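Local coordinates for putative diflavin flavoprotein A 3 (Synechocystis sp., PDB 6H0C) that probably reduces oxygen to water with electrons from NADH, here as a flavodiiron core that lacks the C-terminal flavin reductase domain, at residues A[275-280]-A[285-290]. Sequence-based numbering, arbitrary orientation.
Sequences AIARGI and VAVTAI
Ile280 CG2 sits over one face of the peptide between Val285 and Ala286, 3.5 Å from Val285 O, while Ile280 O lies close to the plane of that peptide, near its edge. The two carbonyl oxygens, Ile280 O and Val285 O, come within 3.3 Å as a pair of acceptors that cannot bond each other. Val285 N instead gives its hydrogen to Ile280 O, a weak bond of 3.3 Å bent to 155°, which ties the last turn of the helix to Val285, on the approach to strand 286-291.

Apolar packing does the rest. A chi1 of -66° sets Ile280 CG1 beside the backbone N and swings CG2 anti to it, toward both valines: CG2 touches Val285 CG1 at 3.6 Å and presses on Val287 CG2 at 3.4 Å, tighter than usual for two carbons. The side chains of Ile280 and Val287 cross at about a right angle, and Val287 CG2 also rests against Ile280 CB. The other branch, Val287 CG1, reaches Ala277 CB more loosely, at 4.2 Å, one turn back along the helix. Val258 and Leu260 of the adjoining strand extend this buried layer, while helix 382-404 packs beside the helix.

Helix 275-280 and strand 286-290 run roughly antiparallel, their axes at 154°, as a helix does when returning the chain to a parallel sheet. This is the second half of a beta-alpha-beta crossover, delivering edge strand 286-291 beside strand 257-262 in the 2-1-3-4-5 sheet of the flavodoxin fold.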
ATOM      1  N   ALA A 275      -3.459 -10.996   3.797  1.00 24.50           N
ATOM      2  CA  ALA A 275      -4.516 -11.816   4.396  1.00 26.58           C
ATOM      3  C   ALA A 275      -4.051 -12.448   5.708  1.00 23.79           C
ATOM      4  O   ALA A 275      -4.761 -12.403   6.718  1.00 25.61           O
ATOM      5  CB  ALA A 275      -4.976 -12.890   3.426  1.00 25.91           C
ATOM      6  N   ILE A 276      -2.861 -13.034   5.696  1.00 23.00           N
ATOM      7  CA  ILE A 276      -2.297 -13.611   6.916  1.00 27.62           C
ATOM      8  C   ILE A 276      -2.111 -12.550   8.010  1.00 27.68           C
ATOM      9  O   ILE A 276      -2.454 -12.780   9.171  1.00 26.06           O
ATOM     10  CB  ILE A 276      -0.954 -14.312   6.631  1.00 27.24           C
ATOM     11  CG1 ILE A 276      -1.190 -15.524   5.721  1.00 27.25           C
ATOM     12  CG2 ILE A 276      -0.266 -14.720   7.929  1.00 22.05           C
ATOM     13  CD1 ILE A 276       0.077 -16.147   5.194  1.00 25.48           C
ATOM     14  N   ALA A 277      -1.589 -11.386   7.638  1.00 23.77           N
ATOM     15  CA  ALA A 277      -1.388 -10.317   8.608  1.00 24.46           C
ATOM     16  C   ALA A 277      -2.700  -9.920   9.289  1.00 25.00           C
ATOM     17  O   ALA A 277      -2.744  -9.698  10.495  1.00 26.11           O
ATOM     18  CB  ALA A 277      -0.753  -9.103   7.939  1.00 21.86           C
ATOM     19  N   ARG A 278      -3.766  -9.825   8.508  1.00 25.77           N
ATOM     20  CA  ARG A 278      -5.050  -9.407   9.046  1.00 25.88           C
ATOM     21  C   ARG A 278      -5.575 -10.450  10.042  1.00 31.59           C
ATOM     22  O   ARG A 278      -6.166 -10.102  11.073  1.00 30.20           O
ATOM     23  CB  ARG A 278      -6.036  -9.159   7.901  1.00 26.62           C
ATOM     24  CG  ARG A 278      -7.506  -9.118   8.291  1.00 31.80           C
ATOM     25  CD  ARG A 278      -7.850  -8.008   9.268  1.00 33.29           C
ATOM     26  NE  ARG A 278      -9.301  -7.967   9.439  1.00 43.24           N
ATOM     27  CZ  ARG A 278      -9.939  -7.261  10.367  1.00 44.95           C
ATOM     28  NH1 ARG A 278      -9.255  -6.529  11.236  1.00 40.00           N
ATOM     29  NH2 ARG A 278     -11.267  -7.298  10.424  1.00 45.11           N
ATOM     30  N   GLY A 279      -5.335 -11.724   9.752  1.00 26.62           N
ATOM     31  CA  GLY A 279      -5.697 -12.782  10.680  1.00 27.50           C
ATOM     32  C   GLY A 279      -4.961 -12.634  12.004  1.00 31.27           C
ATOM     33  O   GLY A 279      -5.526 -12.886  13.072  1.00 32.12           O
ATOM     34  N   ILE A 280      -3.696 -12.218  11.940  1.00 28.24           N
ATOM     35  CA  ILE A 280      -2.896 -12.026  13.147  1.00 26.45           C
ATOM     36  C   ILE A 280      -3.354 -10.799  13.933  1.00 29.04           C
ATOM     37  O   ILE A 280      -3.598 -10.892  15.142  1.00 30.35           O
ATOM     38  CB  ILE A 280      -1.393 -11.881  12.819  1.00 24.98           C
ATOM     39  CG1 ILE A 280      -0.842 -13.189  12.252  1.00 25.53           C
ATOM     40  CG2 ILE A 280      -0.591 -11.499  14.057  1.00 21.05           C
ATOM     41  CD1 ILE A 280       0.600 -13.081  11.762  1.00 24.56           C
ATOM     42  N   VAL A 285      -2.712  -9.538  18.051  1.00 33.29           N
ATOM     43  CA  VAL A 285      -1.255  -9.627  17.993  1.00 32.52           C
ATOM     44  C   VAL A 285      -0.754  -8.660  16.918  1.00 30.11           C
ATOM     45  O   VAL A 285      -1.334  -8.585  15.830  1.00 27.34           O
ATOM     46  CB  VAL A 285      -0.792 -11.075  17.699  1.00 26.76           C
ATOM     47  CG1 VAL A 285       0.709 -11.137  17.422  1.00 23.15           C
ATOM     48  CG2 VAL A 285      -1.170 -11.986  18.864  1.00 27.31           C
ATOM     49  N   ALA A 286       0.298  -7.906  17.237  1.00 24.46           N
ATOM     50  CA  ALA A 286       0.864  -6.921  16.314  1.00 24.26           C
ATOM     51  C   ALA A 286       1.632  -7.593  15.177  1.00 28.73           C
ATOM     52  O   ALA A 286       2.192  -8.682  15.351  1.00 27.61           O
ATOM     53  CB  ALA A 286       1.784  -5.950  17.065  1.00 24.78           C
ATOM     54  N   VAL A 287       1.659  -6.938  14.018  1.00 24.36           N
ATOM     55  CA  VAL A 287       2.454  -7.403  12.887  1.00 22.47           C
ATOM     56  C   VAL A 287       3.380  -6.300  12.396  1.00 25.12           C
ATOM     57  O   VAL A 287       2.955  -5.164  12.191  1.00 26.88           O
ATOM     58  CB  VAL A 287       1.580  -7.868  11.700  1.00 24.08           C
ATOM     59  CG1 VAL A 287       2.456  -8.205  10.487  1.00 21.73           C
ATOM     60  CG2 VAL A 287       0.714  -9.064  12.097  1.00 24.95           C
ATOM     61  N   THR A 288       4.653  -6.649  12.236  1.00 24.41           N
ATOM     62  CA  THR A 288       5.631  -5.797  11.585  1.00 22.76           C
ATOM     63  C   THR A 288       5.926  -6.413  10.229  1.00 24.24           C
ATOM     64  O   THR A 288       6.684  -7.375  10.109  1.00 22.52           O
ATOM     65  CB  THR A 288       6.925  -5.664  12.407  1.00 27.11           C
ATOM     66  OG1 THR A 288       6.653  -4.939  13.611  1.00 28.98           O
ATOM     67  CG2 THR A 288       7.994  -4.929  11.610  1.00 24.05           C
ATOM     68  N   ALA A 289       5.284  -5.879   9.204  1.00 24.08           N
ATOM     69  CA  ALA A 289       5.537  -6.326   7.852  1.00 21.09           C
ATOM     70  C   ALA A 289       6.942  -5.914   7.409  1.00 25.84           C
ATOM     71  O   ALA A 289       7.412  -4.821   7.719  1.00 23.54           O
ATOM     72  CB  ALA A 289       4.490  -5.759   6.911  1.00 21.21           C
ATOM     73  N   ILE A 290       7.607  -6.804   6.685  1.00 22.67           N
ATOM     74  CA  ILE A 290       8.907  -6.524   6.101  1.00 21.92           C
ATOM     75  C   ILE A 290       8.883  -6.883   4.620  1.00 24.88           C
ATOM     76  O   ILE A 290       8.613  -8.036   4.253  1.00 22.37           O
ATOM     77  CB  ILE A 290      10.019  -7.321   6.787  1.00 23.56           C
ATOM     78  CG1 ILE A 290      10.102  -6.959   8.269  1.00 26.72           C
ATOM     79  CG2 ILE A 290      11.345  -7.111   6.062  1.00 24.36           C
ATOM     80  CD1 ILE A 290      10.771  -5.644   8.523  1.00 38.51           C
TER